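PDB 3N8H: pantothenate synthetase from Francisella tularensis subsp. tularensis, which probably catalyses the ATP-dependent condensation of pantoate with beta-alanine to pantothenate, by way of a pantoyl-adenylate intermediate. Local coordinates for residues M4-N9 with D90-P95; P74-Q79 with R190-T195; K98-D103 with L132-K137; S215-L220 with Q232-L237. All blocks are in the same frame, centred on the assembly; numbering follows the deposited sequence.

Interaction 1. Residues M4-N9 with D90-P95; sequences MIIADN and DVLFNP
I5, I6 and A7 pair in parallel register with V91, L92 and F93, the two short strands running at 16° to one another with their axes 4.7 Å apart. Four backbone hydrogen bonds form the ladder: I5 N to D90 O, L92 N to I5 O, A7 N to L92 O (2.7 Å) and N94 N to A7 O. Strand 91-93 also bonds to strand 52-57, and 5-7 is an outermost strand of the six-stranded parallel sheet, order 1-4-3-2-5-6, of a Rossmann-like HUP domain. On one face I6 and L92 lie side by side, CG2 of I6 3.9 Å from CD1 of L92. M4 is a selenomethionine; a chi1 of -179°, anti to the backbone N, carries its CG across to 3.7 Å from D90 O, and helix 77-86 packs on M4 and L92. I5, A7, V91 and F93 face helix 10-18 instead. There the F93 ring turns its edge to A7 O, which lies 3.3 Å from CD1 of F93, while P95 CG rests 3.4 Å above one ring face.

Interaction 2. Residues P74-Q79 with R190-T195; sequences PNQLQQ and RNKNLT. With PRO (proline), chain C.
P74, in the loop leading to helix 77-86, passes the 3-10 turn 190-193, with the CA atoms of P74 and R190 6.6 Å apart. The turn, which begins before R190, carries R190, the last of the predicted ATP-binding run L187-R190; the run is probably the counterpart of the KMSKS loop of related HUP nucleotidyl transferases. The proline ring of P74 is wedged against the turn: CG of P74 lies 4.3 Å from R190 CA, CB of P74 faces the K192 chain, and CD of P74 is 3.9 Å from N193 ND2. The N193 amide is held in place by a hydrogen bond from ND2 to T72 O. K192, bent at chi2 (145°) and again near its tip, crosses the Q76 side chain at about a right angle, with NZ of K192 3.8 Å from Q76 CD; the ammonium makes a weak hydrogen bond to A34 O. R190 sets off the other way, its CB directed away from 74-79 and its chain extended from CG to NE. A salt bridge from NH2 to D69 steadies the guanidinium, whose edge meets the bound proline: NH1 and NH2 of R190 both donate to the ligand's O, each at 2.9 Å.

Interaction 3. Residues K98-D103 with L132-K137; sequences KDIYPD and LTVVLK
K137 reaches from helix 127-142 to the C-terminal end of the short helix 97-100, where its NZ donates a 2.8 Å hydrogen bond to I100 O, nearly along the C=O axis. Two helices of the Rossmann-like domain are joined here, close to the substrate pocket and at the dimer interface. The lysine chain is straight as far as CE and turns at chi4 (-80°), which brings the ammonium round to the carbonyl while the methylenes pass I100 and Y101. CD of K137 packs 3.7 Å from I100 CG2, and CE of K137 lies 3.9 Å from Y101 CE1. The same I100 CG2 stands 3.6 Å above one face of the Y101 ring, toward its rim, and meets V134 CG2 at 4.1 Å. Y101 crosses V134 at about a right angle.

Farther out, the Y101 hydroxyl is tied by hydrogen bonds to N60 and T62, which probably fix where the ring sits, and V134 also touches Q63, predicted to bind pantoate and beta-alanine. K137 has a second set of partners on the second subunit, a salt bridge to its D166 and a cation-pi contact with its F167. Held by its two polar partners, the Y101 OH comes to rest 3.6 Å from V134 CB.

Interaction 4. Residues S215-L220 with Q232-L237; sequences SNLEEL and QYIQKL
L217 and I234 meet where the first turn of helix 217-225 lies against strand 230-237, an outer strand of the three-stranded antiparallel sheet. Along the strand I234 and K236 send their CB atoms toward the helix, with Q235 between them directed away. I234 offers two branches. Its CG1 is anti to the backbone N (chi1 -171°) and carries CD1 toward L220, while CG2 faces L217 CB at 4.0 Å. L220 crosses I234 at about a right angle; L220 CD2 is 3.6 Å from I234 CD1, a distance to be taken with caution, since L220 was modelled in two conformers. The branched end of L217 lies over the strand backbone, with its CD1 4.0 Å from I234 O. K236, extended beyond CG, runs past L217, its CE 4.2 Å from L217 CD2, and its ammonium makes a weak hydrogen bond to F214 O.

Within the sheet the strand pairs with 240-247, where Q232 and Y233 both face A244 in a classic beta bulge. N216 occupies the N-cap position of the helix that brings the leucines here: its OD1 accepts from E219 N at 3.2 Å, with the donor above the carbonyl plane.

From the N terminus, interaction 1 comes first: strand 5-7 pairs with 91-93, closing a loop of some eighty residues. Before it closes, interaction 2 has opened at 74-79, to be completed only at 190-195, so the two cross; it ties the loop before helix 77-86 to the 3-10 turn before helix 196-210. Interaction 3, from 98-103 to 132-137, lies wholly within the span of interaction 2 and follows interaction 1 in series. Interaction 1 touches both neighbours, N94 packing on L77 and P95 on I100. Interaction 4 is a short, separate closure in the antiparallel-sheet region; its nearest atoms are about 11 Å from interaction 2 and about 27 Å from interaction 1.

Interaction 1. Residues M4-N9 with D90-P95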
loop_
_atom_site.group_PDB
_atom_site.type_symbol
_atom_site.label_atom_id
_atom_site.label_comp_id
_atom_site.label_asym_id
_atom_site.label_seq_id
_atom_site.Cartn_x
_atom_site.Cartn_y
_atom_site.Cartn_z
HETATM N N MSE A 4 32.043 0.631 -4.917
HETATM C CA MSE A 4 30.615 0.389 -4.725
HETATM C C MSE A 4 30.283 0.542 -3.256
HETATM O O MSE A 4 30.988 0.026 -2.396
HETATM C CB MSE A 4 30.199 -1.003 -5.205
HETATM C CG MSE A 4 28.699 -1.291 -5.047
HETATM SE SE MSE A 4 28.193 -2.955 -5.934
HETATM C CE MSE A 4 28.966 -4.231 -4.664
ATOM N N ILE A 5 29.214 1.273 -2.977
ATOM C CA ILE A 5 28.729 1.410 -1.615
ATOM C C ILE A 5 27.765 0.281 -1.328
ATOM O O ILE A 5 26.812 0.053 -2.086
ATOM C CB ILE A 5 27.990 2.737 -1.418
ATOM C CG1 ILE A 5 28.959 3.905 -1.594
ATOM C CG2 ILE A 5 27.327 2.776 -0.040
ATOM C CD1 ILE A 5 28.274 5.217 -1.839
ATOM N N ILE A 6 28.023 -0.445 -0.252
ATOM C CA ILE A 6 27.111 -1.493 0.185
ATOM C C ILE A 6 26.340 -0.992 1.396
ATOM O O ILE A 6 26.925 -0.677 2.433
ATOM C CB ILE A 6 27.869 -2.782 0.549
ATOM C CG1 ILE A 6 28.711 -3.255 -0.642
ATOM C CG2 ILE A 6 26.896 -3.850 0.992
ATOM C CD1 ILE A 6 29.543 -4.519 -0.380
ATOM N N ALA A 7 25.025 -0.885 1.248
ATOM C CA ALA A 7 24.173 -0.382 2.321
ATOM C C ALA A 7 23.315 -1.521 2.809
ATOM O O ALA A 7 22.375 -1.936 2.128
ATOM C CB ALA A 7 23.304 0.794 1.841
ATOM N N ASP A 8 23.648 -2.035 3.988
ATOM C CA ASP A 8 22.968 -3.203 4.534
ATOM C C ASP A 8 21.860 -2.823 5.508
ATOM O O ASP A 8 21.370 -3.669 6.249
ATOM C CB ASP A 8 23.965 -4.159 5.195
ATOM C CG ASP A 8 24.887 -3.458 6.176
ATOM O OD1 ASP A 8 24.387 -2.851 7.146
ATOM O OD2 ASP A 8 26.117 -3.521 5.977
ATOM N N ASN A 9 21.476 -1.549 5.498
ATOM C CA ASN A 9 20.342 -1.064 6.293
ATOM C C ASN A 9 19.801 0.297 5.838
ATOM O O ASN A 9 20.428 0.992 5.033
ATOM C CB ASN A 9 20.654 -1.071 7.801
ATOM C CG ASN A 9 21.825 -0.159 8.180
ATOM O OD1 ASN A 9 21.747 1.066 8.059
ATOM N ND2 ASN A 9 22.902 -0.760 8.671
ATOM N N ASP A 90 26.674 1.401 -8.569
ATOM C CA ASP A 90 26.984 2.435 -7.591
ATOM C C ASP A 90 26.589 2.034 -6.177
ATOM O O ASP A 90 27.386 2.189 -5.253
ATOM C CB ASP A 90 26.358 3.776 -7.994
ATOM C CG ASP A 90 26.767 4.201 -9.396
ATOM O OD1 ASP A 90 25.914 4.148 -10.308
ATOM O OD2 ASP A 90 27.956 4.551 -9.594
ATOM N N VAL A 91 25.381 1.497 -6.001
ATOM C CA VAL A 91 24.919 1.137 -4.654
ATOM C C VAL A 91 24.290 -0.240 -4.599
ATOM O O VAL A 91 23.390 -0.536 -5.381
ATOM C CB VAL A 91 23.858 2.129 -4.097
ATOM C CG1 VAL A 91 23.500 1.765 -2.663
ATOM C CG2 VAL A 91 24.354 3.558 -4.175
ATOM N N LEU A 92 24.763 -1.074 -3.677
ATOM C CA LEU A 92 24.076 -2.324 -3.343
ATOM C C LEU A 92 23.244 -2.074 -2.090
ATOM O O LEU A 92 23.781 -1.716 -1.033
ATOM C CB LEU A 92 25.072 -3.430 -3.017
ATOM C CG LEU A 92 24.610 -4.892 -3.072
ATOM C CD1 LEU A 92 25.136 -5.748 -1.913
ATOM C CD2 LEU A 92 23.107 -5.048 -3.259
ATOM N N PHE A 93 21.938 -2.279 -2.200
ATOM C CA PHE A 93 21.067 -2.195 -1.042
ATOM C C PHE A 93 20.631 -3.595 -0.664
ATOM O O PHE A 93 19.838 -4.227 -1.370
ATOM C CB PHE A 93 19.840 -1.349 -1.347
ATOM C CG PHE A 93 18.884 -1.249 -0.206
ATOM C CD1 PHE A 93 19.341 -1.005 1.075
ATOM C CD2 PHE A 93 17.519 -1.396 -0.413
ATOM C CE1 PHE A 93 18.447 -0.902 2.135
ATOM C CE2 PHE A 93 16.631 -1.289 0.636
ATOM C CZ PHE A 93 17.090 -1.048 1.910
ATOM N N ASN A 94 21.138 -4.060 0.468
ATOM C CA ASN A 94 20.988 -5.436 0.892
ATOM C C ASN A 94 20.459 -5.451 2.326
ATOM O O ASN A 94 21.232 -5.663 3.276
ATOM C CB ASN A 94 22.363 -6.100 0.820
ATOM C CG ASN A 94 22.353 -7.521 1.296
ATOM O OD1 ASN A 94 23.297 -7.970 1.957
ATOM N ND2 ASN A 94 21.285 -8.246 0.971
ATOM N N PRO A 95 19.147 -5.186 2.494
ATOM C CA PRO A 95 18.586 -5.017 3.833
ATOM C C PRO A 95 18.187 -6.346 4.440
ATOM O O PRO A 95 18.123 -7.355 3.745
ATOM C CB PRO A 95 17.340 -4.150 3.596
ATOM C CG PRO A 95 16.908 -4.512 2.212
ATOM C CD PRO A 95 18.130 -4.990 1.442
#

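Interaction 2. Residues P74-Q79 with R190-T195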
loop_
_atom_site.group_PDB
_atom_site.type_symbol
_atom_site.label_atom_id
_atom_site.label_comp_id
_atom_site.label_asym_id
_atom_site.label_seq_id
_atom_site.Cartn_x
_atom_site.Cartn_y
_atom_site.Cartn_z
ATOM N N PRO A 74 18.242 -19.875 -3.746
ATOM C CA PRO A 74 19.715 -19.784 -3.787
ATOM C C PRO A 74 20.282 -18.564 -3.076
ATOM O O PRO A 74 19.751 -17.440 -3.158
ATOM C CB PRO A 74 20.026 -19.739 -5.290
ATOM C CG PRO A 74 18.885 -20.481 -5.920
ATOM C CD PRO A 74 17.660 -20.155 -5.070
ATOM N N ASN A 75 21.395 -18.786 -2.390
ATOM C CA ASN A 75 22.039 -17.744 -1.612
ATOM C C ASN A 75 23.539 -17.726 -1.924
ATOM O O ASN A 75 24.199 -18.752 -1.789
ATOM C CB ASN A 75 21.798 -17.997 -0.123
ATOM C CG ASN A 75 22.546 -17.036 0.751
ATOM O OD1 ASN A 75 21.994 -16.029 1.204
ATOM N ND2 ASN A 75 23.825 -17.323 0.982
ATOM N N GLN A 76 24.059 -16.571 -2.355
ATOM C CA GLN A 76 25.479 -16.416 -2.730
ATOM C C GLN A 76 25.906 -14.937 -2.742
ATOM O O GLN A 76 26.286 -14.381 -3.783
ATOM C CB GLN A 76 25.724 -17.044 -4.106
ATOM C CG GLN A 76 24.675 -16.648 -5.127
ATOM C CD GLN A 76 25.030 -17.045 -6.542
ATOM O OE1 GLN A 76 25.305 -16.191 -7.388
ATOM N NE2 GLN A 76 25.005 -18.338 -6.816
ATOM N N LEU A 77 25.836 -14.305 -1.578
ATOM C CA LEU A 77 26.035 -12.860 -1.470
ATOM C C LEU A 77 27.435 -12.427 -1.935
ATOM O O LEU A 77 27.587 -11.415 -2.636
ATOM C CB LEU A 77 25.758 -12.392 -0.031
ATOM C CG LEU A 77 25.944 -10.916 0.333
ATOM C CD1 LEU A 77 25.133 -9.963 -0.573
ATOM C CD2 LEU A 77 25.617 -10.684 1.819
ATOM N N GLN A 78 28.456 -13.198 -1.586
ATOM C CA GLN A 78 29.812 -12.793 -1.984
ATOM C C GLN A 78 29.975 -12.808 -3.509
ATOM O O GLN A 78 30.568 -11.898 -4.088
ATOM C CB GLN A 78 30.893 -13.634 -1.300
ATOM C CG GLN A 78 30.983 -13.408 0.216
ATOM C CD GLN A 78 30.869 -11.934 0.619
ATOM O OE1 GLN A 78 31.739 -11.121 0.298
ATOM N NE2 GLN A 78 29.796 -11.592 1.342
ATOM N N GLN A 79 29.425 -13.830 -4.160
ATOM C CA GLN A 79 29.489 -13.897 -5.613
ATOM C C GLN A 79 28.690 -12.739 -6.236
ATOM O O GLN A 79 29.137 -12.106 -7.207
ATOM C CB GLN A 79 29.002 -15.262 -6.091
ATOM C CG GLN A 79 28.329 -15.254 -7.449
ATOM C CD GLN A 79 29.281 -15.562 -8.593
ATOM O OE1 GLN A 79 29.001 -16.426 -9.431
ATOM N NE2 GLN A 79 30.407 -14.854 -8.638
ATOM N N ARG A 190 16.550 -19.958 -9.568
ATOM C CA ARG A 190 16.197 -21.309 -9.144
ATOM C C ARG A 190 16.856 -22.383 -10.024
ATOM O O ARG A 190 16.985 -23.544 -9.604
ATOM C CB ARG A 190 14.668 -21.486 -9.099
ATOM C CG ARG A 190 13.999 -20.881 -7.854
ATOM C CD ARG A 190 12.468 -21.131 -7.877
ATOM N NE ARG A 190 11.756 -20.412 -6.820
ATOM C CZ ARG A 190 11.323 -19.157 -6.936
ATOM N NH1 ARG A 190 11.521 -18.489 -8.064
ATOM N NH2 ARG A 190 10.687 -18.566 -5.932
ATOM N N ASN A 191 17.276 -21.999 -11.234
ATOM C CA ASN A 191 18.009 -22.913 -12.109
ATOM C C ASN A 191 19.242 -23.479 -11.394
ATOM O O ASN A 191 19.727 -24.561 -11.745
ATOM C CB ASN A 191 18.498 -22.214 -13.400
ATOM C CG ASN A 191 17.386 -21.949 -14.415
ATOM O OD1 ASN A 191 16.199 -22.121 -14.130
ATOM N ND2 ASN A 191 17.780 -21.517 -15.612
ATOM N N LYS A 192 19.786 -22.722 -10.434
ATOM C CA LYS A 192 21.009 -23.165 -9.750
ATOM C C LYS A 192 20.720 -24.395 -8.889
ATOM O O LYS A 192 21.635 -25.081 -8.455
ATOM C CB LYS A 192 21.637 -22.043 -8.910
ATOM C CG LYS A 192 22.161 -20.873 -9.750
ATOM C CD LYS A 192 21.970 -19.533 -9.054
ATOM C CE LYS A 192 21.983 -18.385 -10.062
ATOM N NZ LYS A 192 23.047 -17.411 -9.741
ATOM N N ASN A 193 19.435 -24.660 -8.660
ATOM C CA ASN A 193 19.014 -25.810 -7.870
ATOM C C ASN A 193 18.798 -27.052 -8.725
ATOM O O ASN A 193 18.562 -28.138 -8.198
ATOM C CB ASN A 193 17.757 -25.477 -7.059
ATOM C CG ASN A 193 18.064 -24.603 -5.848
ATOM O OD1 ASN A 193 19.229 -24.468 -5.448
ATOM N ND2 ASN A 193 17.031 -23.999 -5.269
ATOM N N LEU A 194 18.904 -26.893 -10.043
ATOM C CA LEU A 194 18.754 -28.029 -10.954
ATOM C C LEU A 194 20.003 -28.895 -10.997
ATOM O O LEU A 194 21.122 -28.382 -11.145
ATOM C CB LEU A 194 18.476 -27.552 -12.374
ATOM C CG LEU A 194 17.220 -26.736 -12.661
ATOM C CD1 LEU A 194 17.335 -26.159 -14.096
ATOM C CD2 LEU A 194 15.970 -27.600 -12.485
ATOM N N THR A 195 19.815 -30.206 -10.890
ATOM C CA THR A 195 20.918 -31.129 -11.079
ATOM C C THR A 195 21.255 -31.204 -12.564
ATOM O O THR A 195 20.578 -30.602 -13.400
ATOM C CB THR A 195 20.577 -32.552 -10.584
ATOM O OG1 THR A 195 19.568 -33.121 -11.431
ATOM C CG2 THR A 195 20.085 -32.516 -9.135
HETATM N N PRO C . 10.987 -14.044 -8.769
HETATM C CA PRO C . 10.106 -13.731 -7.647
HETATM C C PRO C . 9.804 -14.994 -6.840
HETATM O O PRO C . 10.162 -16.094 -7.281
HETATM C CB PRO C . 8.842 -13.220 -8.340
HETATM C CG PRO C . 9.346 -12.604 -9.603
HETATM C CD PRO C . 10.526 -13.439 -10.031
#

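Interaction 3. Residues K98-D103 with L132-K137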
loop_
_atom_site.group_PDB
_atom_site.type_symbol
_atom_site.label_atom_id
_atom_site.label_comp_id
_atom_site.label_asym_id
_atom_site.label_seq_id
_atom_site.Cartn_x
_atom_site.Cartn_y
_atom_site.Cartn_z
ATOM N N LYS A 98 14.192 -7.380 9.160
ATOM C CA LYS A 98 13.796 -6.410 10.169
ATOM C C LYS A 98 13.804 -4.996 9.603
ATOM O O LYS A 98 12.943 -4.187 9.934
ATOM C CB LYS A 98 14.729 -6.482 11.377
ATOM C CG LYS A 98 14.573 -7.718 12.244
ATOM C CD LYS A 98 15.746 -7.847 13.232
ATOM C CE LYS A 98 15.878 -6.612 14.125
ATOM N NZ LYS A 98 16.298 -5.377 13.396
ATOM N N ASP A 99 14.788 -4.690 8.764
ATOM C CA ASP A 99 14.825 -3.376 8.110
ATOM C C ASP A 99 13.506 -3.138 7.349
ATOM O O ASP A 99 12.901 -2.066 7.426
ATOM C CB ASP A 99 15.986 -3.299 7.122
ATOM C CG ASP A 99 17.349 -3.288 7.809
ATOM O OD1 ASP A 99 18.332 -3.768 7.196
ATOM O OD2 ASP A 99 17.426 -2.815 8.961
ATOM N N ILE A 100 13.069 -4.147 6.609
ATOM C CA ILE A 100 11.954 -3.970 5.682
ATOM C C ILE A 100 10.594 -4.107 6.359
ATOM O O ILE A 100 9.631 -3.388 6.020
ATOM C CB ILE A 100 12.065 -4.928 4.460
ATOM C CG1 ILE A 100 13.349 -4.637 3.684
ATOM C CG2 ILE A 100 10.861 -4.762 3.532
ATOM C CD1 ILE A 100 13.472 -3.186 3.206
ATOM N N TYR A 101 10.524 -5.033 7.308
ATOM C CA TYR A 101 9.313 -5.294 8.077
ATOM C C TYR A 101 9.616 -5.140 9.552
ATOM O O TYR A 101 9.732 -6.128 10.263
ATOM C CB TYR A 101 8.849 -6.719 7.853
ATOM C CG TYR A 101 8.521 -7.013 6.422
ATOM C CD1 TYR A 101 7.271 -6.677 5.883
ATOM C CD2 TYR A 101 9.463 -7.621 5.601
ATOM C CE1 TYR A 101 6.980 -6.956 4.569
ATOM C CE2 TYR A 101 9.184 -7.914 4.297
ATOM C CZ TYR A 101 7.950 -7.583 3.777
ATOM O OH TYR A 101 7.700 -7.890 2.460
ATOM N N PRO A 102 9.745 -3.891 10.017
ATOM C CA PRO A 102 10.075 -3.623 11.417
ATOM C C PRO A 102 9.122 -4.308 12.398
ATOM O O PRO A 102 9.566 -4.749 13.454
ATOM C CB PRO A 102 9.960 -2.092 11.525
ATOM C CG PRO A 102 9.223 -1.651 10.268
ATOM C CD PRO A 102 9.624 -2.657 9.226
ATOM N N ASP A 103 7.835 -4.404 12.047
ATOM C CA ASP A 103 6.809 -4.908 12.963
ATOM C C ASP A 103 6.143 -6.158 12.386
ATOM O O ASP A 103 5.066 -6.568 12.823
ATOM C CB ASP A 103 5.738 -3.830 13.218
ATOM C CG ASP A 103 6.323 -2.560 13.818
ATOM O OD1 ASP A 103 6.990 -2.675 14.872
ATOM O OD2 ASP A 103 6.126 -1.453 13.243
ATOM N N LEU A 132 4.024 -7.140 -4.275
ATOM C CA LEU A 132 3.554 -5.748 -4.343
ATOM C C LEU A 132 3.872 -4.932 -3.079
ATOM O O LEU A 132 4.203 -3.752 -3.165
ATOM C CB LEU A 132 2.047 -5.728 -4.595
ATOM C CG LEU A 132 1.682 -6.124 -6.027
ATOM C CD1 LEU A 132 0.161 -6.288 -6.181
ATOM C CD2 LEU A 132 2.247 -5.076 -7.018
ATOM N N THR A 133 3.760 -5.559 -1.910
ATOM C CA THR A 133 4.050 -4.883 -0.648
ATOM C C THR A 133 5.553 -4.531 -0.541
ATOM O O THR A 133 5.924 -3.389 -0.243
ATOM C CB THR A 133 3.622 -5.755 0.566
ATOM O OG1 THR A 133 2.215 -6.058 0.469
ATOM C CG2 THR A 133 3.886 -5.019 1.870
ATOM N N VAL A 134 6.408 -5.505 -0.814
ATOM C CA VAL A 134 7.850 -5.262 -0.771
ATOM C C VAL A 134 8.274 -4.310 -1.893
ATOM O O VAL A 134 9.133 -3.464 -1.690
ATOM C CB VAL A 134 8.689 -6.576 -0.782
ATOM C CG1 VAL A 134 8.792 -7.166 -2.185
ATOM C CG2 VAL A 134 10.085 -6.292 -0.242
ATOM N N VAL A 135 7.656 -4.412 -3.068
ATOM C CA VAL A 135 8.022 -3.501 -4.156
ATOM C C VAL A 135 7.659 -2.042 -3.799
ATOM O O VAL A 135 8.473 -1.111 -3.946
ATOM C CB VAL A 135 7.392 -3.949 -5.521
ATOM C CG1 VAL A 135 7.511 -2.850 -6.576
ATOM C CG2 VAL A 135 8.076 -5.215 -6.014
ATOM N N LEU A 136 6.453 -1.859 -3.272
ATOM C CA LEU A 136 6.046 -0.544 -2.772
ATOM C C LEU A 136 7.061 0.004 -1.754
ATOM O O LEU A 136 7.455 1.160 -1.830
ATOM C CB LEU A 136 4.643 -0.597 -2.145
ATOM C CG LEU A 136 4.100 0.773 -1.703
ATOM C CD1 LEU A 136 4.310 1.855 -2.782
ATOM C CD2 LEU A 136 2.618 0.695 -1.310
ATOM N N LYS A 137 7.465 -0.823 -0.798
ATOM C CA LYS A 137 8.456 -0.401 0.201
ATOM C C LYS A 137 9.801 0.007 -0.429
ATOM O O LYS A 137 10.377 1.052 -0.104
ATOM C CB LYS A 137 8.668 -1.537 1.214
ATOM C CG LYS A 137 7.520 -1.689 2.222
ATOM C CD LYS A 137 7.644 -3.041 2.970
ATOM C CE LYS A 137 6.620 -3.128 4.124
ATOM N NZ LYS A 137 7.079 -2.393 5.343
#

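Interaction 4. Residues S215-L220 with Q232-L237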
loop_
_atom_site.group_PDB
_atom_site.type_symbol
_atom_site.label_atom_id
_atom_site.label_comp_id
_atom_site.label_asym_id
_atom_site.label_seq_id
_atom_site.Cartn_x
_atom_site.Cartn_y
_atom_site.Cartn_z
ATOM N N SER A 215 -1.119 -25.196 -31.231
ATOM C CA SER A 215 -2.513 -25.331 -31.664
ATOM C C SER A 215 -3.245 -26.338 -30.783
ATOM O O SER A 215 -4.474 -26.425 -30.797
ATOM C CB SER A 215 -2.572 -25.797 -33.115
ATOM O OG SER A 215 -1.971 -27.071 -33.253
ATOM N N ASN A 216 -2.475 -27.123 -30.037
ATOM C CA ASN A 216 -3.051 -28.146 -29.180
ATOM C C ASN A 216 -2.259 -28.259 -27.876
ATOM O O ASN A 216 -1.288 -29.012 -27.793
ATOM C CB ASN A 216 -3.102 -29.492 -29.898
ATOM C CG ASN A 216 -3.806 -30.557 -29.081
ATOM O OD1 ASN A 216 -4.088 -30.367 -27.905
ATOM N ND2 ASN A 216 -4.101 -31.680 -29.710
ATOM N N LEU A 217 -2.687 -27.512 -26.861
ATOM C CA LEU A 217 -1.959 -27.476 -25.596
ATOM C C LEU A 217 -2.042 -28.795 -24.830
ATOM O O LEU A 217 -1.156 -29.129 -24.056
ATOM C CB LEU A 217 -2.439 -26.317 -24.752
ATOM C CG LEU A 217 -2.370 -24.963 -25.472
ATOM C CD1 LEU A 217 -2.919 -23.864 -24.579
ATOM C CD2 LEU A 217 -0.941 -24.644 -25.915
ATOM N N GLU A 218 -3.093 -29.558 -25.088
ATOM C CA GLU A 218 -3.264 -30.874 -24.488
ATOM C C GLU A 218 -2.140 -31.834 -24.867
ATOM O O GLU A 218 -1.533 -32.477 -24.012
ATOM C CB GLU A 218 -4.605 -31.452 -24.937
ATOM C CG GLU A 218 -5.436 -32.062 -23.826
ATOM C CD GLU A 218 -5.361 -33.574 -23.816
ATOM O OE1 GLU A 218 -6.428 -34.230 -23.885
ATOM O OE2 GLU A 218 -4.229 -34.103 -23.756
ATOM N N GLU A 219 -1.881 -31.962 -26.159
ATOM C CA GLU A 219 -0.808 -32.835 -26.634
ATOM C C GLU A 219 0.552 -32.263 -26.226
ATOM O O GLU A 219 1.493 -33.012 -25.970
ATOM C CB GLU A 219 -0.861 -32.987 -28.152
ATOM C CG GLU A 219 -1.983 -33.879 -28.643
ATOM C CD GLU A 219 -2.015 -33.979 -30.159
ATOM O OE1 GLU A 219 -1.213 -33.272 -30.813
ATOM O OE2 GLU A 219 -2.841 -34.760 -30.693
ATOM N N LEU A 220 0.644 -30.931 -26.152
ATOM C CA LEU A 220 1.903 -30.286 -25.795
ATOM C C LEU A 220 2.194 -30.551 -24.321
ATOM O O LEU A 220 3.340 -30.741 -23.924
ATOM C CB LEU A 220 1.853 -28.777 -26.099
ATOM C CG LEU A 220 3.032 -27.897 -25.659
ATOM C CD1 LEU A 220 4.356 -28.521 -26.114
ATOM C CD2 LEU A 220 2.897 -26.470 -26.212
ATOM N N GLN A 232 2.657 -27.295 -14.592
ATOM C CA GLN A 232 1.662 -26.635 -13.739
ATOM C C GLN A 232 0.513 -26.070 -14.569
ATOM O O GLN A 232 -0.670 -26.353 -14.317
ATOM C CB GLN A 232 2.315 -25.506 -12.925
ATOM C CG GLN A 232 3.290 -25.976 -11.866
ATOM C CD GLN A 232 2.690 -25.950 -10.461
ATOM O OE1 GLN A 232 2.583 -24.882 -9.843
ATOM N NE2 GLN A 232 2.308 -27.131 -9.944
ATOM N N TYR A 233 0.860 -25.231 -15.539
ATOM C CA TYR A 233 -0.146 -24.704 -16.454
ATOM C C TYR A 233 0.519 -24.285 -17.743
ATOM O O TYR A 233 1.728 -24.023 -17.792
ATOM C CB TYR A 233 -0.931 -23.535 -15.835
ATOM C CG TYR A 233 -0.092 -22.318 -15.510
ATOM C CD1 TYR A 233 0.368 -22.089 -14.209
ATOM C CD2 TYR A 233 0.252 -21.406 -16.501
ATOM C CE1 TYR A 233 1.142 -20.980 -13.908
ATOM C CE2 TYR A 233 1.027 -20.299 -16.210
ATOM C CZ TYR A 233 1.466 -20.088 -14.912
ATOM O OH TYR A 233 2.234 -18.978 -14.626
ATOM N N ILE A 234 -0.266 -24.288 -18.806
ATOM C CA ILE A 234 0.143 -23.656 -20.053
ATOM C C ILE A 234 -1.104 -23.013 -20.645
ATOM O O ILE A 234 -2.175 -23.637 -20.705
ATOM C CB ILE A 234 0.818 -24.642 -21.048
ATOM C CG1 ILE A 234 1.416 -23.886 -22.244
ATOM C CG2 ILE A 234 -0.164 -25.748 -21.499
ATOM C CD1 ILE A 234 2.414 -24.737 -23.050
ATOM N N GLN A 235 -0.980 -21.754 -21.040
ATOM C CA GLN A 235 -2.137 -21.014 -21.519
ATOM C C GLN A 235 -1.752 -19.958 -22.535
ATOM O O GLN A 235 -0.637 -19.407 -22.506
ATOM C CB GLN A 235 -2.837 -20.319 -20.346
ATOM C CG GLN A 235 -3.505 -21.264 -19.369
ATOM C CD GLN A 235 -4.846 -20.749 -18.883
ATOM O OE1 GLN A 235 -5.226 -19.600 -19.139
ATOM N NE2 GLN A 235 -5.569 -21.597 -18.169
ATOM N N LYS A 236 -2.683 -19.671 -23.435
ATOM C CA LYS A 236 -2.567 -18.498 -24.293
ATOM C C LYS A 236 -3.327 -17.344 -23.674
ATOM O O LYS A 236 -4.518 -17.445 -23.417
ATOM C CB LYS A 236 -3.125 -18.773 -25.685
ATOM C CG LYS A 236 -2.490 -19.958 -26.376
ATOM C CD LYS A 236 -3.159 -20.243 -27.709
ATOM C CE LYS A 236 -2.764 -21.602 -28.232
ATOM N NZ LYS A 236 -3.441 -21.903 -29.542
ATOM N N LEU A 237 -2.625 -16.255 -23.409
ATOM C CA LEU A 237 -3.278 -15.026 -22.982
ATOM C C LEU A 237 -2.973 -13.996 -24.053
ATOM O O LEU A 237 -1.808 -13.660 -24.285
ATOM C CB LEU A 237 -2.750 -14.560 -21.625
ATOM C CG LEU A 237 -3.609 -13.667 -20.710
ATOM C CD1 LEU A 237 -2.777 -12.514 -20.138
ATOM C CD2 LEU A 237 -4.888 -13.154 -21.375
#